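Local structure of platelet aggregation factor Sm-hPAF (Streptococcus mitis, 4GWI) at residues Val89-Glu94 / Thr118-Arg123; Val67-Leu72 / Glu112-Phe117; Ser85-Val90 / Val127-Lys132. The protein binds fucosylated glycans such as Lewis y through this F-type lectin domain of a toxin that probably forms pores in cholesterol-containing host membranes. The protein carries 2 engineered substitutions. One frame throughout, in Å; residues are numbered along the deposited sequence.

Contacts 2 and 3 pair strands within the two sheets of the F-type lectin domain, and contact 1 lies where the chain crosses between them. Contact 2 belongs to the four-stranded sheet and contact 3 to the five-stranded one; both are antiparallel pairs, each with a bulge toward the neighbouring strand on its other edge, an apolar inner face and a charged outer face. Contact 1, at the end of the sandwich, has one backbone bond and far less buried surface. Contacts 1 and 3 share V89 and V90 of strand 87-92. The inner faces meet in the core: F87 and V127 of contact 3 pack on L72 of contact 2, and L91 of contact 1 reaches F117.

Contact 1 (Val89-Glu94 / Thr118-Arg123); sequences VVLLNE and TAKDAR. Unlike the reference sequence in segment 118-123: D121 (reference Ala).
Apolar contact comes first from L91, whose side chain turns toward 118-123. Its CB lies 3.8 Å from CB of A122, while the CD1 branch reaches CB of K120 at 3.6 Å. The L91 and K120 side chains cross at nearly a right angle, and the K120 chain, bent at chi2 (-68°), carries its ammonium end away from 89-94. V67 and V99 also touch L91.

One backbone hydrogen bond joins the segments: R123 N donates to L92 O at 2.8 Å, in the plane of the carbonyl. The strand axes run 71° apart, so the pairing does not go on as a ladder.

At the polar end, the E94 chain runs alongside that of R123 with the same heading, carboxylate and guanidinium planes 59° apart. The touching atoms are E94 CG and R123 NH1, 4.0 Å apart; the charged ends stay beyond salt-bridge range, with E94 OE2 4.6 Å from R123 NH1. The extended R123 chain instead takes its NE to a salt bridge with D60, a magnesium ligand, and its NH1 to a bound glycerol.

The chemistry implies a corner joined to 89-94 by one backbone bond and L91's apolar contacts, where the guanidinium probably balances D60 more than E94.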
loop_
_atom_site.group_PDB
_atom_site.type_symbol
_atom_site.label_atom_id
_atom_site.label_comp_id
_atom_site.label_asym_id
_atom_site.label_seq_id
_atom_site.Cartn_x
_atom_site.Cartn_y
_atom_site.Cartn_z
ATOM N N VAL A 89 1.095 2.426 7.690
ATOM C CA VAL A 89 2.005 1.710 6.702
ATOM C C VAL A 89 3.030 1.005 7.557
ATOM O O VAL A 89 3.716 1.650 8.408
ATOM C CB VAL A 89 2.637 2.704 5.735
ATOM C CG1 VAL A 89 3.547 1.990 4.701
ATOM C CG2 VAL A 89 1.526 3.484 4.980
ATOM N N VAL A 90 3.184 -0.280 7.336
ATOM C CA VAL A 90 3.959 -1.148 8.230
ATOM C C VAL A 90 4.970 -1.885 7.395
ATOM O O VAL A 90 4.720 -2.360 6.251
ATOM C CB VAL A 90 3.043 -2.208 8.878
ATOM C CG1 VAL A 90 3.788 -2.910 10.011
ATOM C CG2 VAL A 90 1.802 -1.532 9.472
ATOM N N LEU A 91 6.193 -1.985 7.936
ATOM C CA LEU A 91 7.205 -2.838 7.341
ATOM C C LEU A 91 7.423 -4.053 8.246
ATOM O O LEU A 91 7.512 -3.859 9.458
ATOM C CB LEU A 91 8.529 -2.108 7.182
ATOM C CG LEU A 91 8.560 -0.806 6.309
ATOM C CD1 LEU A 91 9.977 -0.281 6.193
ATOM C CD2 LEU A 91 7.935 -1.181 4.943
ATOM N N LEU A 92 7.491 -5.230 7.684
ATOM C CA LEU A 92 7.683 -6.467 8.480
ATOM C C LEU A 92 8.943 -7.153 7.986
ATOM O O LEU A 92 9.287 -7.162 6.803
ATOM C CB LEU A 92 6.540 -7.476 8.298
ATOM C CG LEU A 92 5.153 -6.929 8.442
ATOM C CD1 LEU A 92 4.278 -8.199 8.258
ATOM C CD2 LEU A 92 4.942 -6.384 9.813
ATOM N N ASN A 93 9.656 -7.786 8.939
ATOM C CA ASN A 93 10.788 -8.620 8.546
ATOM C C ASN A 93 10.352 -10.005 7.995
ATOM O O ASN A 93 9.142 -10.308 7.827
ATOM C CB ASN A 93 11.802 -8.738 9.762
ATOM C CG ASN A 93 11.275 -9.619 10.895
ATOM O OD1 ASN A 93 11.922 -9.587 12.042
ATOM N ND2 ASN A 93 10.174 -10.263 10.790
ATOM N N GLU A 94 11.309 -10.881 7.694
ATOM C CA GLU A 94 11.002 -12.165 7.101
ATOM C C GLU A 94 10.182 -13.064 7.953
ATOM O O GLU A 94 9.444 -13.935 7.504
ATOM C CB GLU A 94 12.338 -12.843 6.669
ATOM C CG GLU A 94 12.092 -14.174 5.934
ATOM C CD GLU A 94 12.275 -15.432 6.782
ATOM O OE1 GLU A 94 12.175 -15.389 8.055
ATOM O OE2 GLU A 94 12.511 -16.494 6.137
ATOM N N THR A 118 13.599 5.008 7.439
ATOM C CA THR A 118 15.049 5.284 7.668
ATOM C C THR A 118 15.846 4.012 7.517
ATOM O O THR A 118 16.091 3.263 8.499
ATOM C CB THR A 118 15.241 5.867 9.048
ATOM O OG1 THR A 118 14.345 6.998 9.235
ATOM C CG2 THR A 118 16.664 6.383 9.194
ATOM N N ALA A 119 16.037 3.627 6.259
ATOM C CA ALA A 119 16.881 2.472 5.815
ATOM C C ALA A 119 16.509 1.196 6.535
ATOM O O ALA A 119 17.335 0.602 7.282
ATOM C CB ALA A 119 18.363 2.812 6.033
ATOM N N LYS A 120 15.246 0.768 6.381
ATOM C CA LYS A 120 14.754 -0.334 7.130
ATOM C C LYS A 120 14.815 -1.639 6.389
ATOM O O LYS A 120 14.275 -1.743 5.254
ATOM C CB LYS A 120 13.274 -0.065 7.511
ATOM C CG LYS A 120 13.026 1.122 8.469
ATOM C CD LYS A 120 13.623 0.769 9.882
ATOM C CE LYS A 120 13.598 2.091 10.677
ATOM N NZ LYS A 120 14.332 1.785 11.980
ATOM N N ASP A 121 15.336 -2.701 6.996
ATOM C CA ASP A 121 15.413 -3.989 6.331
ATOM C C ASP A 121 14.157 -4.793 6.497
ATOM O O ASP A 121 13.836 -5.182 7.645
ATOM C CB ASP A 121 16.643 -4.763 6.806
ATOM C CG ASP A 121 17.926 -4.005 6.479
ATOM O OD1 ASP A 121 18.297 -3.893 5.255
ATOM O OD2 ASP A 121 18.575 -3.425 7.438
ATOM N N ALA A 122 13.362 -4.969 5.422
ATOM C CA ALA A 122 12.064 -5.562 5.552
ATOM C C ALA A 122 11.766 -6.417 4.356
ATOM O O ALA A 122 12.298 -6.119 3.267
ATOM C CB ALA A 122 11.039 -4.442 5.597
ATOM N N ARG A 123 10.909 -7.401 4.572
ATOM C CA ARG A 123 10.481 -8.239 3.445
ATOM C C ARG A 123 9.053 -7.906 3.042
ATOM O O ARG A 123 8.695 -8.102 1.820
ATOM C CB ARG A 123 10.602 -9.721 3.816
ATOM C CG ARG A 123 10.124 -10.616 2.628
ATOM C CD ARG A 123 10.553 -12.027 2.749
ATOM N NE ARG A 123 9.699 -12.846 1.816
ATOM C CZ ARG A 123 9.879 -14.134 1.600
ATOM N NH1 ARG A 123 10.966 -14.774 2.157
ATOM N NH2 ARG A 123 8.974 -14.754 0.836
#

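Contact 2 (Val67-Leu72 / Glu112-Phe117); sequences VGKVKL and ELEVFF
An antiparallel ladder in the four-stranded sheet of the lectin sandwich pairs 67-72 with 112-117. V70 and V115 form a hydrogen-bonded pair, with V70 N to V115 O at 2.8 Å and V115 N to V70 O at 2.7 Å; L72 and L113 repeat the pattern. K69-F116 and K71-E114 are non-hydrogen-bonded pairs. At the end of the ladder F117 N still bonds to G68 O, but from above the carbonyl plane, 59° out of it. Here G68 and K69 form a classic beta bulge opposite F144 on the neighbouring strand 138-145.

K69, K71 and E114, with E112 beside them, form a salt-bridge network on the face that also bears F116. K69, fully extended with CG anti to its N (chi1 -178°), runs alongside the F116 side chain, its CD 3.8 Å from ring atom CE1, and ends in a salt bridge from NZ to E114 OE2 (3.1 Å), weak as a hydrogen bond. K71 crosses E112, bringing NZ to 3.2 Å from E112 OE2; its link to E114 is long.

On the opposite face, bearing V70 and V115, V70 CG2 meets F117 CE2 at 3.8 Å, and F117 continues onto V89 and L91 of the facing sheet.

Two lysines interleaved with two glutamates probably balance charge along the partly exposed face, while V70, V115, L72, L113 and F117 make the other apolar, the last three reaching the facing sheet.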
loop_
_atom_site.group_PDB
_atom_site.type_symbol
_atom_site.label_atom_id
_atom_site.label_comp_id
_atom_site.label_asym_id
_atom_site.label_seq_id
_atom_site.Cartn_x
_atom_site.Cartn_y
_atom_site.Cartn_z
ATOM N N VAL A 67 14.557 -0.737 2.694
ATOM C CA VAL A 67 13.443 0.098 2.134
ATOM C C VAL A 67 13.630 1.494 2.574
ATOM O O VAL A 67 13.809 1.824 3.810
ATOM C CB VAL A 67 12.109 -0.462 2.649
ATOM C CG1 VAL A 67 10.935 0.482 2.202
ATOM C CG2 VAL A 67 11.880 -1.902 2.098
ATOM N N GLY A 68 13.559 2.416 1.610
ATOM C CA GLY A 68 13.615 3.792 1.910
ATOM C C GLY A 68 12.350 4.635 1.643
ATOM O O GLY A 68 12.188 5.726 2.236
ATOM N N LYS A 69 11.513 4.103 0.720
ATOM C CA LYS A 69 10.298 4.893 0.368
ATOM C C LYS A 69 9.194 3.950 -0.042
ATOM O O LYS A 69 9.448 2.961 -0.769
ATOM C CB LYS A 69 10.581 5.918 -0.781
ATOM C CG LYS A 69 9.362 6.804 -1.147
ATOM C CD LYS A 69 9.847 7.644 -2.370
ATOM C CE LYS A 69 8.871 8.620 -2.920
ATOM N NZ LYS A 69 9.636 9.279 -4.051
ATOM N N VAL A 70 8.015 4.261 0.443
ATOM C CA VAL A 70 6.792 3.524 -0.031
ATOM C C VAL A 70 5.834 4.630 -0.507
ATOM O O VAL A 70 5.597 5.597 0.169
ATOM C CB VAL A 70 6.117 2.768 1.127
ATOM C CG1 VAL A 70 4.749 2.126 0.658
ATOM C CG2 VAL A 70 7.088 1.637 1.600
ATOM N N LYS A 71 5.316 4.468 -1.766
ATOM C CA LYS A 71 4.420 5.512 -2.314
ATOM C C LYS A 71 3.040 4.855 -2.534
ATOM O O LYS A 71 2.998 3.803 -3.143
ATOM C CB LYS A 71 4.961 5.981 -3.680
ATOM C CG LYS A 71 4.257 7.230 -4.115
ATOM C CD LYS A 71 5.148 7.937 -5.197
ATOM C CE LYS A 71 4.284 9.085 -5.741
ATOM N NZ LYS A 71 5.024 9.555 -6.971
ATOM N N LEU A 72 2.022 5.461 -1.968
ATOM C CA LEU A 72 0.658 4.902 -2.082
ATOM C C LEU A 72 -0.041 5.852 -3.124
ATOM O O LEU A 72 -0.007 7.065 -3.003
ATOM C CB LEU A 72 -0.136 5.052 -0.787
ATOM C CG LEU A 72 0.488 4.337 0.436
ATOM C CD1 LEU A 72 -0.601 4.321 1.502
ATOM C CD2 LEU A 72 1.053 2.934 0.230
ATOM N N GLU A 112 -1.656 11.016 -4.014
ATOM C CA GLU A 112 -0.590 10.070 -3.657
ATOM C C GLU A 112 -0.050 10.472 -2.286
ATOM O O GLU A 112 -0.233 11.603 -1.792
ATOM C CB GLU A 112 0.502 10.044 -4.660
ATOM C CG GLU A 112 1.112 11.384 -4.865
ATOM C CD GLU A 112 2.021 11.437 -6.105
ATOM O OE1 GLU A 112 1.565 11.047 -7.225
ATOM O OE2 GLU A 112 3.188 11.897 -5.916
ATOM N N LEU A 113 0.607 9.506 -1.626
ATOM C CA LEU A 113 1.296 9.764 -0.304
ATOM C C LEU A 113 2.659 9.161 -0.438
ATOM O O LEU A 113 2.824 7.964 -0.776
ATOM C CB LEU A 113 0.533 9.116 0.868
ATOM C CG LEU A 113 1.331 9.150 2.196
ATOM C CD1 LEU A 113 1.536 10.602 2.639
ATOM C CD2 LEU A 113 0.583 8.295 3.258
ATOM N N GLU A 114 3.722 9.920 -0.145
ATOM C CA GLU A 114 5.057 9.347 -0.123
ATOM C C GLU A 114 5.486 9.142 1.338
ATOM O O GLU A 114 5.426 10.091 2.184
ATOM C CB GLU A 114 6.110 10.345 -0.718
ATOM C CG GLU A 114 5.916 10.442 -2.267
ATOM C CD GLU A 114 6.954 11.316 -2.958
ATOM O OE1 GLU A 114 7.592 12.151 -2.295
ATOM O OE2 GLU A 114 7.104 11.137 -4.179
ATOM N N VAL A 115 5.818 7.888 1.649
ATOM C CA VAL A 115 6.196 7.560 3.071
ATOM C C VAL A 115 7.668 7.214 3.038
ATOM O O VAL A 115 8.153 6.368 2.276
ATOM C CB VAL A 115 5.385 6.326 3.486
ATOM C CG1 VAL A 115 5.721 6.052 4.984
ATOM C CG2 VAL A 115 3.887 6.534 3.317
ATOM N N PHE A 116 8.462 7.886 3.879
ATOM C CA PHE A 116 9.904 7.644 3.903
ATOM C C PHE A 116 10.333 6.842 5.139
ATOM O O PHE A 116 9.820 7.182 6.220
ATOM C CB PHE A 116 10.639 9.004 3.886
ATOM C CG PHE A 116 10.469 9.716 2.532
ATOM C CD1 PHE A 116 11.359 9.399 1.541
ATOM C CD2 PHE A 116 9.454 10.656 2.373
ATOM C CE1 PHE A 116 11.243 10.020 0.273
ATOM C CE2 PHE A 116 9.335 11.287 1.073
ATOM C CZ PHE A 116 10.237 10.931 0.089
ATOM N N PHE A 117 11.130 5.792 4.905
ATOM C CA PHE A 117 11.638 4.989 6.035
ATOM C C PHE A 117 13.111 5.127 6.162
ATOM O O PHE A 117 13.801 5.369 5.184
ATOM C CB PHE A 117 11.277 3.551 5.782
ATOM C CG PHE A 117 9.799 3.256 6.034
ATOM C CD1 PHE A 117 9.268 3.092 7.270
ATOM C CD2 PHE A 117 8.896 3.195 4.930
ATOM C CE1 PHE A 117 7.917 2.804 7.535
ATOM C CE2 PHE A 117 7.562 2.893 5.187
ATOM C CZ PHE A 117 7.028 2.735 6.450
#

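Contact 3 (Ser85-Val90 / Val127-Lys132); sequences SNFDVV and VELKTK
F87 CB packs against L129 CD2 at 3.6 Å, and the ring's CD2 meets V127 CG1 at 4.1 Å, both oblique to the ring. CG of F87 lies between the backbone N and the carbonyl carbon (chi1 62°), which swings the end of the side chain away from 127-132.

Backbone bonds run beside this apolar patch. D88 and E128 are a hydrogen-bonded antiparallel pair, D88 N to E128 O and E128 N to D88 O each 2.9 Å. K130 N extends the ladder to N86 O.

On the face bearing D88 and E128, two carboxylates approach each other, with OD1 of D88 4.3 Å from OE1 of E128. A water donates to both, at 2.7 Å from E128 OE1, and R101 NH1 forms salt bridges with the same two oxygens, probably offsetting their repulsion. V90 CG2 sits over the face of the E128 carboxylate, 3.9 Å from E128 CD. The K130 chain, bent at chi3 and chi4, lays its CD 3.6 Å from D88 OD2 but leaves NZ beyond salt-bridge range.

Toward the loop, the N86 and T131 side chains overlap head to tail, N86 ND2 3.6 Å from T131 CG2, and a second water bridges S85 O and T131 OG1.

A second shell positions these groups: H103 bonds to D88 OD2, K126 to E128 OE2, and N82 O to S85 OG. On the core side, L72, L113 and L107 touch F87. N86 and F87 together face F104 in a G1 beta bulge on the far side of strand 87-92. Strands 87-92 and 124-129 are thus neighbours in the five-stranded sheet of the F-type lectin jelly-roll sandwich, with F87 and V127 facing L72 of the other sheet.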
loop_
_atom_site.group_PDB
_atom_site.type_symbol
_atom_site.label_atom_id
_atom_site.label_comp_id
_atom_site.label_asym_id
_atom_site.label_seq_id
_atom_site.Cartn_x
_atom_site.Cartn_y
_atom_site.Cartn_z
ATOM N N SER A 85 -7.959 6.628 4.964
ATOM C CA SER A 85 -7.755 7.581 6.084
ATOM C C SER A 85 -7.627 6.733 7.322
ATOM O O SER A 85 -8.102 5.593 7.404
ATOM C CB SER A 85 -8.923 8.619 6.120
ATOM O OG SER A 85 -10.047 7.895 6.469
ATOM N N ASN A 86 -6.947 7.304 8.343
ATOM C CA ASN A 86 -6.681 6.650 9.600
ATOM C C ASN A 86 -6.114 5.249 9.405
ATOM O O ASN A 86 -6.746 4.237 9.684
ATOM C CB ASN A 86 -7.975 6.602 10.421
ATOM C CG ASN A 86 -7.735 6.163 11.875
ATOM O OD1 ASN A 86 -6.642 6.070 12.367
ATOM N ND2 ASN A 86 -8.825 5.797 12.545
ATOM N N PHE A 87 -4.894 5.251 8.906
ATOM C CA PHE A 87 -4.272 3.995 8.545
ATOM C C PHE A 87 -2.803 3.998 8.890
ATOM O O PHE A 87 -2.172 5.056 9.052
ATOM C CB PHE A 87 -4.425 3.686 7.013
ATOM C CG PHE A 87 -3.766 4.690 6.104
ATOM C CD1 PHE A 87 -4.395 5.865 5.729
ATOM C CD2 PHE A 87 -2.446 4.470 5.652
ATOM C CE1 PHE A 87 -3.796 6.817 4.916
ATOM C CE2 PHE A 87 -1.866 5.397 4.855
ATOM C CZ PHE A 87 -2.496 6.522 4.419
ATOM N N ASP A 88 -2.240 2.801 8.957
ATOM C CA ASP A 88 -0.785 2.658 9.171
ATOM C C ASP A 88 -0.141 2.063 7.925
ATOM O O ASP A 88 -0.769 1.284 7.160
ATOM C CB ASP A 88 -0.457 1.652 10.294
ATOM C CG ASP A 88 -0.830 2.145 11.733
ATOM O OD1 ASP A 88 -1.018 1.250 12.610
ATOM O OD2 ASP A 88 -0.987 3.319 11.932
ATOM N N VAL A 89 1.095 2.426 7.690
ATOM C CA VAL A 89 2.005 1.710 6.702
ATOM C C VAL A 89 3.030 1.005 7.557
ATOM O O VAL A 89 3.716 1.650 8.408
ATOM C CB VAL A 89 2.637 2.704 5.735
ATOM C CG1 VAL A 89 3.547 1.990 4.701
ATOM C CG2 VAL A 89 1.526 3.484 4.980
ATOM N N VAL A 90 3.184 -0.280 7.336
ATOM C CA VAL A 90 3.959 -1.148 8.230
ATOM C C VAL A 90 4.970 -1.885 7.395
ATOM O O VAL A 90 4.720 -2.360 6.251
ATOM C CB VAL A 90 3.043 -2.208 8.878
ATOM C CG1 VAL A 90 3.788 -2.910 10.011
ATOM C CG2 VAL A 90 1.802 -1.532 9.472
ATOM N N VAL A 127 -0.403 -2.135 4.307
ATOM C CA VAL A 127 -1.222 -0.931 4.560
ATOM C C VAL A 127 -2.364 -1.497 5.396
ATOM O O VAL A 127 -3.049 -2.416 4.981
ATOM C CB VAL A 127 -1.732 -0.264 3.252
ATOM C CG1 VAL A 127 -2.680 0.921 3.585
ATOM C CG2 VAL A 127 -0.521 0.126 2.390
ATOM N N GLU A 128 -2.614 -0.851 6.544
ATOM C CA GLU A 128 -3.679 -1.384 7.495
ATOM C C GLU A 128 -4.604 -0.222 7.819
ATOM O O GLU A 128 -4.174 0.777 8.409
ATOM C CB GLU A 128 -3.030 -1.788 8.830
ATOM C CG GLU A 128 -2.153 -2.984 8.701
ATOM C CD GLU A 128 -1.515 -3.455 10.042
ATOM O OE1 GLU A 128 -1.557 -2.697 11.028
ATOM O OE2 GLU A 128 -0.946 -4.581 10.036
ATOM N N LEU A 129 -5.891 -0.388 7.489
ATOM C CA LEU A 129 -6.882 0.608 7.951
ATOM C C LEU A 129 -7.183 0.369 9.425
ATOM O O LEU A 129 -7.146 -0.751 9.851
ATOM C CB LEU A 129 -8.188 0.555 7.173
ATOM C CG LEU A 129 -8.111 0.920 5.698
ATOM C CD1 LEU A 129 -9.521 0.935 5.076
ATOM C CD2 LEU A 129 -7.340 2.213 5.440
ATOM N N LYS A 130 -7.457 1.491 10.138
ATOM C CA LYS A 130 -7.767 1.342 11.583
ATOM C C LYS A 130 -9.240 1.627 11.841
ATOM O O LYS A 130 -9.670 1.676 13.010
ATOM C CB LYS A 130 -6.879 2.266 12.406
ATOM C CG LYS A 130 -5.451 1.643 12.353
ATOM C CD LYS A 130 -4.416 2.669 12.791
ATOM C CE LYS A 130 -4.786 3.376 14.083
ATOM N NZ LYS A 130 -4.419 2.566 15.287
ATOM N N THR A 131 -10.032 1.777 10.801
ATOM C CA THR A 131 -11.443 2.167 10.896
ATOM C C THR A 131 -12.389 0.947 10.744
ATOM O O THR A 131 -12.040 -0.154 10.259
ATOM C CB THR A 131 -11.751 3.162 9.799
ATOM O OG1 THR A 131 -11.351 2.482 8.534
ATOM C CG2 THR A 131 -11.016 4.511 10.032
ATOM N N LYS A 132 -13.602 1.077 11.304
ATOM C CA LYS A 132 -14.584 0.052 11.201
ATOM C C LYS A 132 -15.324 0.156 9.905
ATOM O O LYS A 132 -15.506 1.253 9.380
ATOM C CB LYS A 132 -15.623 0.230 12.375
ATOM C CG LYS A 132 -15.020 -0.150 13.709
ATOM C CD LYS A 132 -15.932 0.362 14.838
ATOM C CE LYS A 132 -15.309 0.087 16.202
ATOM N NZ LYS A 132 -14.648 -1.256 16.186
HETATM O O HOH W 1 -10.729 4.704 6.610
HETATM O O HOH W 2 -3.152 -1.018 12.365
#